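Local coordinates for protein CRISPR-associated endoribonuclease Cas6 1 (Methanocaldococcus jannaschii DSM 2661, PDB 5YI6) that probably cleaves the long CRISPR transcript within its repeats to release crRNA, as an RNA-binding endoribonuclease of the Cas6 family in antiviral defence, at residues 34-45 with 93-104; 158-167 with 178-186. All coordinates share one frame; numbering follows the deposited sequence.

Contact 1: residues 34-45 with 93-104. With PO4 (phosphate ion), chain I.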
# COMPACT_ATOMS: atom_id res chain seq x y z
N LYS A 34 8.74 -12.73 -0.85
CA LYS A 34 9.24 -12.87 0.52
C LYS A 34 8.21 -13.59 1.39
O LYS A 34 8.54 -14.52 2.13
CB LYS A 34 9.56 -11.51 1.15
CG LYS A 34 10.69 -10.71 0.45
CD LYS A 34 11.99 -11.51 0.48
CE LYS A 34 13.17 -10.59 0.04
NZ LYS A 34 14.45 -11.35 -0.06
N ILE A 35 6.96 -13.13 1.34
CA ILE A 35 5.92 -13.71 2.20
C ILE A 35 5.75 -15.21 1.93
O ILE A 35 5.53 -16.01 2.86
CB ILE A 35 4.60 -12.93 2.01
CG1 ILE A 35 4.73 -11.53 2.65
CG2 ILE A 35 3.40 -13.69 2.61
CD1 ILE A 35 3.58 -10.58 2.23
N HIS A 36 5.85 -15.62 0.67
CA HIS A 36 5.63 -17.01 0.28
C HIS A 36 6.93 -17.79 0.13
O HIS A 36 6.91 -18.93 -0.38
CB HIS A 36 4.79 -17.05 -0.98
CG HIS A 36 3.43 -16.45 -0.79
ND1 HIS A 36 3.19 -15.10 -0.83
CD2 HIS A 36 2.24 -17.03 -0.47
CE1 HIS A 36 1.91 -14.87 -0.60
NE2 HIS A 36 1.32 -16.03 -0.37
N SER A 37 8.02 -17.27 0.66
CA SER A 37 9.33 -17.91 0.52
C SER A 37 9.46 -19.19 1.37
O SER A 37 8.95 -19.28 2.48
CB SER A 37 10.42 -16.91 0.94
OG SER A 37 11.69 -17.53 0.91
N ALA A 38 10.21 -20.16 0.84
CA ALA A 38 10.59 -21.34 1.61
C ALA A 38 11.73 -21.05 2.57
O ALA A 38 12.03 -21.89 3.42
CB ALA A 38 10.98 -22.50 0.68
N ASN A 39 12.40 -19.90 2.43
CA ASN A 39 13.42 -19.52 3.38
C ASN A 39 12.85 -19.63 4.80
O ASN A 39 11.79 -19.05 5.09
CB ASN A 39 13.87 -18.08 3.10
CG ASN A 39 15.01 -17.61 4.01
OD1 ASN A 39 15.28 -18.20 5.04
ND2 ASN A 39 15.65 -16.51 3.62
N PRO A 40 13.51 -20.37 5.70
CA PRO A 40 13.00 -20.47 7.07
C PRO A 40 12.87 -19.14 7.79
O PRO A 40 12.09 -19.05 8.74
CB PRO A 40 14.03 -21.38 7.77
CG PRO A 40 14.65 -22.16 6.68
CD PRO A 40 14.56 -21.37 5.41
N ALA A 41 13.58 -18.09 7.34
CA ALA A 41 13.37 -16.77 7.91
C ALA A 41 11.91 -16.33 7.79
O ALA A 41 11.43 -15.56 8.63
CB ALA A 41 14.29 -15.74 7.22
N TYR A 42 11.20 -16.79 6.76
CA TYR A 42 9.79 -16.44 6.58
C TYR A 42 8.85 -17.60 6.86
O TYR A 42 7.75 -17.38 7.37
CB TYR A 42 9.55 -15.96 5.15
CG TYR A 42 10.40 -14.75 4.79
CD1 TYR A 42 10.05 -13.47 5.22
CD2 TYR A 42 11.56 -14.88 4.00
CE1 TYR A 42 10.82 -12.34 4.88
CE2 TYR A 42 12.36 -13.74 3.67
CZ TYR A 42 11.97 -12.49 4.10
OH TYR A 42 12.74 -11.37 3.78
N ALA A 43 9.28 -18.81 6.53
CA ALA A 43 8.39 -19.95 6.46
C ALA A 43 7.68 -20.19 7.79
O ALA A 43 6.45 -20.27 7.84
CB ALA A 43 9.18 -21.19 6.04
N LYS A 44 8.43 -20.29 8.89
CA LYS A 44 7.77 -20.55 10.17
C LYS A 44 6.92 -19.35 10.59
O LYS A 44 5.75 -19.51 10.99
CB LYS A 44 8.81 -20.89 11.23
CG LYS A 44 10.24 -21.11 10.67
CD LYS A 44 11.23 -21.34 11.81
CE LYS A 44 12.68 -21.47 11.34
NZ LYS A 44 13.45 -20.21 11.59
N ARG A 45 7.47 -18.15 10.43
CA ARG A 45 6.82 -16.92 10.90
C ARG A 45 5.53 -16.63 10.17
O ARG A 45 4.60 -16.07 10.77
CB ARG A 45 7.78 -15.73 10.76
CG ARG A 45 8.99 -15.80 11.70
CD ARG A 45 9.91 -14.62 11.50
NE ARG A 45 10.93 -14.54 12.56
CZ ARG A 45 12.23 -14.59 12.35
NH1 ARG A 45 12.69 -14.70 11.11
NH2 ARG A 45 13.07 -14.48 13.38
N ASN A 93 5.93 -10.37 12.55
CA ASN A 93 6.54 -11.57 11.98
C ASN A 93 7.24 -11.27 10.66
O ASN A 93 8.35 -11.76 10.41
CB ASN A 93 5.48 -12.65 11.77
CG ASN A 93 5.10 -13.36 13.06
OD1 ASN A 93 5.49 -12.95 14.14
ND2 ASN A 93 4.28 -14.38 12.94
N PHE A 94 6.57 -10.50 9.79
CA PHE A 94 7.16 -10.17 8.49
C PHE A 94 8.43 -9.34 8.67
O PHE A 94 9.46 -9.61 8.03
CB PHE A 94 6.11 -9.45 7.63
CG PHE A 94 6.49 -9.26 6.19
CD1 PHE A 94 7.47 -10.05 5.59
CD2 PHE A 94 5.82 -8.30 5.41
CE1 PHE A 94 7.78 -9.88 4.23
CE2 PHE A 94 6.16 -8.11 4.07
CZ PHE A 94 7.14 -8.91 3.49
N VAL A 95 8.40 -8.35 9.57
CA VAL A 95 9.59 -7.53 9.82
C VAL A 95 10.74 -8.40 10.34
O VAL A 95 11.88 -8.25 9.91
CB VAL A 95 9.26 -6.40 10.82
CG1 VAL A 95 10.55 -5.78 11.47
CG2 VAL A 95 8.46 -5.29 10.16
N ALA A 96 10.46 -9.31 11.28
CA ALA A 96 11.55 -10.16 11.78
C ALA A 96 12.17 -10.98 10.65
O ALA A 96 13.41 -11.16 10.60
CB ALA A 96 11.03 -11.09 12.88
N GLY A 97 11.33 -11.49 9.74
CA GLY A 97 11.86 -12.23 8.60
C GLY A 97 12.67 -11.35 7.66
O GLY A 97 13.75 -11.74 7.20
N LEU A 98 12.16 -10.16 7.35
CA LEU A 98 12.88 -9.23 6.46
C LEU A 98 14.24 -8.84 7.06
O LEU A 98 15.23 -8.70 6.34
CB LEU A 98 12.04 -7.97 6.25
CG LEU A 98 10.79 -8.15 5.34
CD1 LEU A 98 9.78 -7.01 5.56
CD2 LEU A 98 11.24 -8.22 3.86
N LEU A 99 14.27 -8.59 8.36
CA LEU A 99 15.53 -8.20 9.00
C LEU A 99 16.52 -9.36 9.03
O LEU A 99 17.72 -9.14 8.82
CB LEU A 99 15.29 -7.66 10.41
CG LEU A 99 14.64 -6.27 10.41
CD1 LEU A 99 14.21 -5.89 11.80
CD2 LEU A 99 15.59 -5.22 9.81
N GLU A 100 16.05 -10.59 9.28
CA GLU A 100 16.94 -11.74 9.27
C GLU A 100 17.48 -12.02 7.86
O GLU A 100 18.67 -12.30 7.68
CB GLU A 100 16.22 -12.98 9.83
CG GLU A 100 17.09 -14.25 9.75
CD GLU A 100 16.41 -15.51 10.29
OE1 GLU A 100 15.38 -15.43 10.98
OE2 GLU A 100 16.94 -16.60 10.02
N ASP A 101 16.61 -12.00 6.86
CA ASP A 101 17.03 -12.12 5.47
C ASP A 101 18.03 -11.02 5.11
O ASP A 101 19.16 -11.29 4.67
CB ASP A 101 15.74 -12.06 4.61
CG ASP A 101 15.98 -12.06 3.12
OD1 ASP A 101 17.14 -11.95 2.66
OD2 ASP A 101 14.98 -12.17 2.39
N GLY A 102 17.62 -9.76 5.30
CA GLY A 102 18.52 -8.63 5.17
C GLY A 102 18.62 -8.03 3.78
O GLY A 102 19.27 -6.99 3.62
N LYS A 103 18.02 -8.65 2.77
CA LYS A 103 18.12 -8.16 1.41
C LYS A 103 16.77 -8.16 0.71
O LYS A 103 15.96 -9.07 0.90
CB LYS A 103 19.14 -8.96 0.58
CG LYS A 103 20.52 -8.95 1.22
CD LYS A 103 21.61 -9.19 0.21
CE LYS A 103 21.83 -7.88 -0.57
NZ LYS A 103 22.80 -8.00 -1.69
N LEU A 104 16.54 -7.15 -0.12
CA LEU A 104 15.31 -7.05 -0.90
C LEU A 104 15.68 -6.59 -2.30
O LEU A 104 16.26 -5.52 -2.46
CB LEU A 104 14.32 -6.05 -0.26
CG LEU A 104 13.03 -5.79 -1.07
CD1 LEU A 104 12.13 -7.01 -0.98
CD2 LEU A 104 12.31 -4.57 -0.52
P PO4 I . 13.49 -14.85 -1.84
O1 PO4 I . 12.15 -14.19 -2.12
O2 PO4 I . 13.76 -15.88 -2.92
O3 PO4 I . 13.49 -15.56 -0.50
O4 PO4 I . 14.58 -13.79 -1.88
O HOH W 1 15.07 -15.02 1.06
O HOH W 2 16.04 -19.10 10.38
O HOH W 3 15.93 -13.63 13.60
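Phe94 and Tyr42 meet at the apolar centre, where helix 88-101 of the N-terminal ferredoxin-like (RAMP) domain is covered by the end of helix 23-35 and the residues up to Arg45, which include the short weak helix 40-43. Phenylalanine suits this centre because it offers a face to each of two neighbours: Ile35 CG1 lies over one in a CH-pi contact, 3.9 Å from the Phe94 centroid, and Leu98 CD1 covers the opposite one. The edge of the ring meets Lys34 CB and Tyr42 CE1. Tyr42 enters as a knob among Phe94, Gly97, Leu98 and Asp101. Glycine fits here because, with no side chain, Gly97 lets the Tyr42 ring and Ala41 O close on its backbone, Ala41 O standing 3.4 Å from Gly97 CA.

Farther out, Lys34 NZ forms a salt bridge to Asp101 OD2 (2.6 Å) from its syn side, and Tyr42 OH donates to Asp101 OD2 (2.8 Å) from the anti side, each some 20° out of the carboxylate plane. A bend at chi2 (-60°) carries the Lys34 chain across to Asp101, where NZ also bonds Lys103 O and a phosphate ion, probably from the crystallisation liquor, that Ser37 OG holds as well.

At the other end Asn93 ND2 donates to Arg45 O, tying the backbone there to helix 88-101. Arginine's flat guanidinium can cover Ala96 CB with one face and donate at its edge: Arg45 NH1 is shared between Ala41 O at 2.9 Å and Glu100 OE1 at 2.8 Å, the Glu100 carboxylate standing almost perpendicular, at 89°.

Contact 2: residues 158-167 with 178-186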
# COMPACT_ATOMS: atom_id res chain seq x y z
N PHE A 158 -17.48 6.53 -7.49
CA PHE A 158 -16.25 6.38 -6.70
C PHE A 158 -16.54 6.54 -5.22
O PHE A 158 -16.06 5.74 -4.40
CB PHE A 158 -15.22 7.41 -7.16
CG PHE A 158 -13.93 7.36 -6.38
CD1 PHE A 158 -12.90 6.51 -6.79
CD2 PHE A 158 -13.75 8.18 -5.28
CE1 PHE A 158 -11.67 6.50 -6.11
CE2 PHE A 158 -12.55 8.15 -4.56
CZ PHE A 158 -11.50 7.31 -4.98
N TYR A 159 -17.29 7.58 -4.85
CA TYR A 159 -17.43 7.97 -3.45
C TYR A 159 -18.00 6.83 -2.61
O TYR A 159 -17.40 6.39 -1.61
CB TYR A 159 -18.30 9.23 -3.37
CG TYR A 159 -18.30 9.87 -2.02
CD1 TYR A 159 -17.30 10.80 -1.67
CD2 TYR A 159 -19.27 9.57 -1.07
CE1 TYR A 159 -17.28 11.37 -0.42
CE2 TYR A 159 -19.25 10.15 0.18
CZ TYR A 159 -18.24 11.05 0.50
OH TYR A 159 -18.19 11.64 1.73
N GLU A 160 -19.19 6.35 -2.98
CA GLU A 160 -19.80 5.31 -2.17
C GLU A 160 -19.07 3.99 -2.32
O GLU A 160 -19.04 3.19 -1.38
CB GLU A 160 -21.29 5.15 -2.52
CG GLU A 160 -22.14 6.32 -1.98
CD GLU A 160 -22.04 6.49 -0.45
OE1 GLU A 160 -22.03 5.47 0.28
OE2 GLU A 160 -21.96 7.64 0.02
N ASN A 161 -18.49 3.72 -3.49
CA ASN A 161 -17.78 2.46 -3.64
C ASN A 161 -16.53 2.41 -2.77
O ASN A 161 -16.20 1.36 -2.21
CB ASN A 161 -17.45 2.20 -5.10
CG ASN A 161 -18.64 1.60 -5.84
OD1 ASN A 161 -19.78 1.95 -5.55
ND2 ASN A 161 -18.38 0.70 -6.76
N LEU A 162 -15.83 3.55 -2.62
CA LEU A 162 -14.68 3.60 -1.71
C LEU A 162 -15.12 3.37 -0.26
O LEU A 162 -14.49 2.59 0.49
CB LEU A 162 -13.96 4.96 -1.85
CG LEU A 162 -12.59 5.00 -1.12
CD1 LEU A 162 -11.61 4.06 -1.87
CD2 LEU A 162 -12.03 6.41 -1.04
N LYS A 163 -16.22 4.03 0.15
CA LYS A 163 -16.72 3.82 1.52
C LYS A 163 -17.15 2.37 1.75
O LYS A 163 -16.83 1.77 2.77
CB LYS A 163 -17.88 4.77 1.79
CG LYS A 163 -17.44 6.26 1.90
CD LYS A 163 -18.63 7.19 2.04
CE LYS A 163 -19.55 6.72 3.15
NZ LYS A 163 -20.61 7.74 3.37
N ASN A 164 -17.92 1.82 0.82
CA ASN A 164 -18.45 0.48 1.01
C ASN A 164 -17.36 -0.57 0.96
O ASN A 164 -17.42 -1.57 1.68
CB ASN A 164 -19.53 0.18 -0.01
CG ASN A 164 -20.80 0.96 0.28
OD1 ASN A 164 -21.09 1.23 1.45
ND2 ASN A 164 -21.56 1.31 -0.76
N ASN A 165 -16.34 -0.35 0.13
CA ASN A 165 -15.20 -1.24 0.18
C ASN A 165 -14.60 -1.26 1.58
O ASN A 165 -14.32 -2.33 2.13
CB ASN A 165 -14.14 -0.80 -0.84
CG ASN A 165 -12.82 -1.50 -0.61
OD1 ASN A 165 -12.00 -1.06 0.21
ND2 ASN A 165 -12.62 -2.62 -1.28
N LEU A 166 -14.40 -0.06 2.18
CA LEU A 166 -13.77 -0.04 3.50
C LEU A 166 -14.63 -0.73 4.55
O LEU A 166 -14.13 -1.48 5.39
CB LEU A 166 -13.46 1.40 3.95
CG LEU A 166 -12.46 1.48 5.13
CD1 LEU A 166 -11.11 0.91 4.67
CD2 LEU A 166 -12.30 2.90 5.67
N LYS A 167 -15.95 -0.48 4.51
CA LYS A 167 -16.84 -1.09 5.49
C LYS A 167 -16.88 -2.62 5.33
O LYS A 167 -16.84 -3.36 6.32
CB LYS A 167 -18.24 -0.49 5.35
CG LYS A 167 -18.28 1.02 5.71
CD LYS A 167 -19.65 1.63 5.39
CE LYS A 167 -19.76 3.09 5.87
NZ LYS A 167 -21.03 3.76 5.42
N CYS A 178 -19.78 -3.48 11.01
CA CYS A 178 -19.23 -2.14 10.89
C CYS A 178 -20.41 -1.19 11.07
O CYS A 178 -21.17 -0.93 10.14
CB CYS A 178 -18.54 -1.94 9.55
SG CYS A 178 -17.76 -0.27 9.44
N ASP A 179 -20.60 -0.74 12.30
CA ASP A 179 -21.61 0.25 12.66
C ASP A 179 -21.06 1.67 12.60
O ASP A 179 -21.45 2.51 13.40
CB ASP A 179 -22.12 -0.02 14.08
CG ASP A 179 -23.16 -1.11 14.12
OD1 ASP A 179 -23.94 -1.23 13.15
OD2 ASP A 179 -23.21 -1.84 15.14
N MET A 180 -20.10 1.92 11.73
CA MET A 180 -19.42 3.20 11.69
C MET A 180 -19.53 3.79 10.29
O MET A 180 -19.92 3.12 9.33
CB MET A 180 -17.95 3.06 12.09
CG MET A 180 -17.79 2.77 13.55
SD MET A 180 -16.08 2.60 14.07
CE MET A 180 -15.66 1.04 13.23
N ASN A 181 -19.18 5.06 10.20
CA ASN A 181 -19.25 5.75 8.94
C ASN A 181 -18.13 6.78 8.89
O ASN A 181 -17.55 7.15 9.91
CB ASN A 181 -20.63 6.41 8.75
CG ASN A 181 -20.78 7.04 7.39
OD1 ASN A 181 -20.63 6.37 6.37
ND2 ASN A 181 -21.11 8.33 7.36
N PHE A 182 -17.78 7.17 7.67
CA PHE A 182 -16.89 8.31 7.49
C PHE A 182 -17.29 9.00 6.20
O PHE A 182 -18.08 8.47 5.41
CB PHE A 182 -15.41 7.88 7.50
CG PHE A 182 -14.94 7.27 6.19
CD1 PHE A 182 -14.13 8.00 5.33
CD2 PHE A 182 -15.28 5.96 5.84
CE1 PHE A 182 -13.68 7.45 4.14
CE2 PHE A 182 -14.81 5.40 4.65
CZ PHE A 182 -14.02 6.15 3.80
N GLU A 183 -16.74 10.21 6.01
CA GLU A 183 -16.93 10.98 4.79
C GLU A 183 -15.59 11.59 4.41
O GLU A 183 -14.64 11.59 5.20
CB GLU A 183 -17.99 12.08 4.96
CG GLU A 183 -19.30 11.59 5.59
CD GLU A 183 -20.16 10.76 4.65
OE1 GLU A 183 -19.86 10.68 3.43
OE2 GLU A 183 -21.18 10.22 5.13
N PHE A 184 -15.51 12.10 3.18
CA PHE A 184 -14.26 12.68 2.74
C PHE A 184 -14.50 13.70 1.65
O PHE A 184 -15.55 13.75 1.01
CB PHE A 184 -13.26 11.60 2.29
CG PHE A 184 -13.66 10.82 1.07
CD1 PHE A 184 -13.16 11.14 -0.18
CD2 PHE A 184 -14.47 9.68 1.19
CE1 PHE A 184 -13.51 10.36 -1.31
CE2 PHE A 184 -14.80 8.91 0.09
CZ PHE A 184 -14.33 9.24 -1.18
N GLU A 185 -13.47 14.52 1.44
CA GLU A 185 -13.49 15.49 0.36
C GLU A 185 -12.16 15.39 -0.36
O GLU A 185 -11.10 15.54 0.27
CB GLU A 185 -13.72 16.91 0.88
CG GLU A 185 -13.66 17.93 -0.24
CD GLU A 185 -13.74 19.37 0.26
OE1 GLU A 185 -13.96 19.57 1.49
OE2 GLU A 185 -13.58 20.29 -0.57
N VAL A 186 -12.22 15.14 -1.65
CA VAL A 186 -11.02 15.03 -2.47
C VAL A 186 -10.49 16.44 -2.73
O VAL A 186 -11.20 17.29 -3.28
CB VAL A 186 -11.31 14.30 -3.79
CG1 VAL A 186 -10.04 14.20 -4.68
CG2 VAL A 186 -11.87 12.93 -3.50
O HOH W 4 -22.97 6.87 4.36
O HOH W 5 -22.39 2.22 7.82
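Helix 158-167 runs over strand 182-186 at 140° between their directions, the axes 9.6 Å apart at closest approach. Phe184 and Tyr159 form an offset stack, centroids 4.4 Å apart and planes 20° from parallel, with Tyr159 CE1 over the middle of the Phe184 ring. Phe184 CG sits between the backbone N and the carbonyl carbon (chi1 65°), which turns the ring so that CZ reaches Leu162 CD2 and Phe158 CE2. Phe182 adopts a similar torsion and packs against Leu166 CD2 and the aliphatic part of Lys163.

Tyrosine suits the margin of this core because its hydroxyl is used twice. Tyr159 OH accepts from Phe184 N at 3.1 Å. Tyr159 OH also donates to the anti lone pair of Glu183 OE1 at 2.6 Å, with ring and carboxylate nearly coplanar. Lys163, bent at chi3, brings NZ to both Glu183 oxygens in a salt bridge whose hydrogen bonds are weak; lysine suits this place because its methylenes pack on Phe182 first. Asn181 ND2 braces the carboxylate through OE2, while Asn181 OD1 accepts from Lys167 NZ at 2.8 Å, the Lys167 chain passing Cys178 SG on its way.

This is the helix-on-sheet packing of the second ferredoxin-like half of Cas6, with an outermost strand held beneath its helix.

How the contacts relate
Along the chain, contact 1 closes before contact 2 opens, and the two lie on opposite sides of the molecule's centre. Their own centres are 34 Å apart and their nearest atoms about 18 Å, so they do not touch. Contact 1 belongs to the N-terminal part of Cas6 and leads into strand 103-106, an outermost strand of the five-stranded antiparallel sheet; contact 2 belongs to the C-terminal part and uses strand 182-195, an outermost strand of the four-stranded one. They share no helix or sheet: each packs a helix of one ferredoxin-like half. Contact 1 lies near Tyr32 and His47, probably the catalytic proton acceptor and donor, whereas contact 2 is remote from these residues.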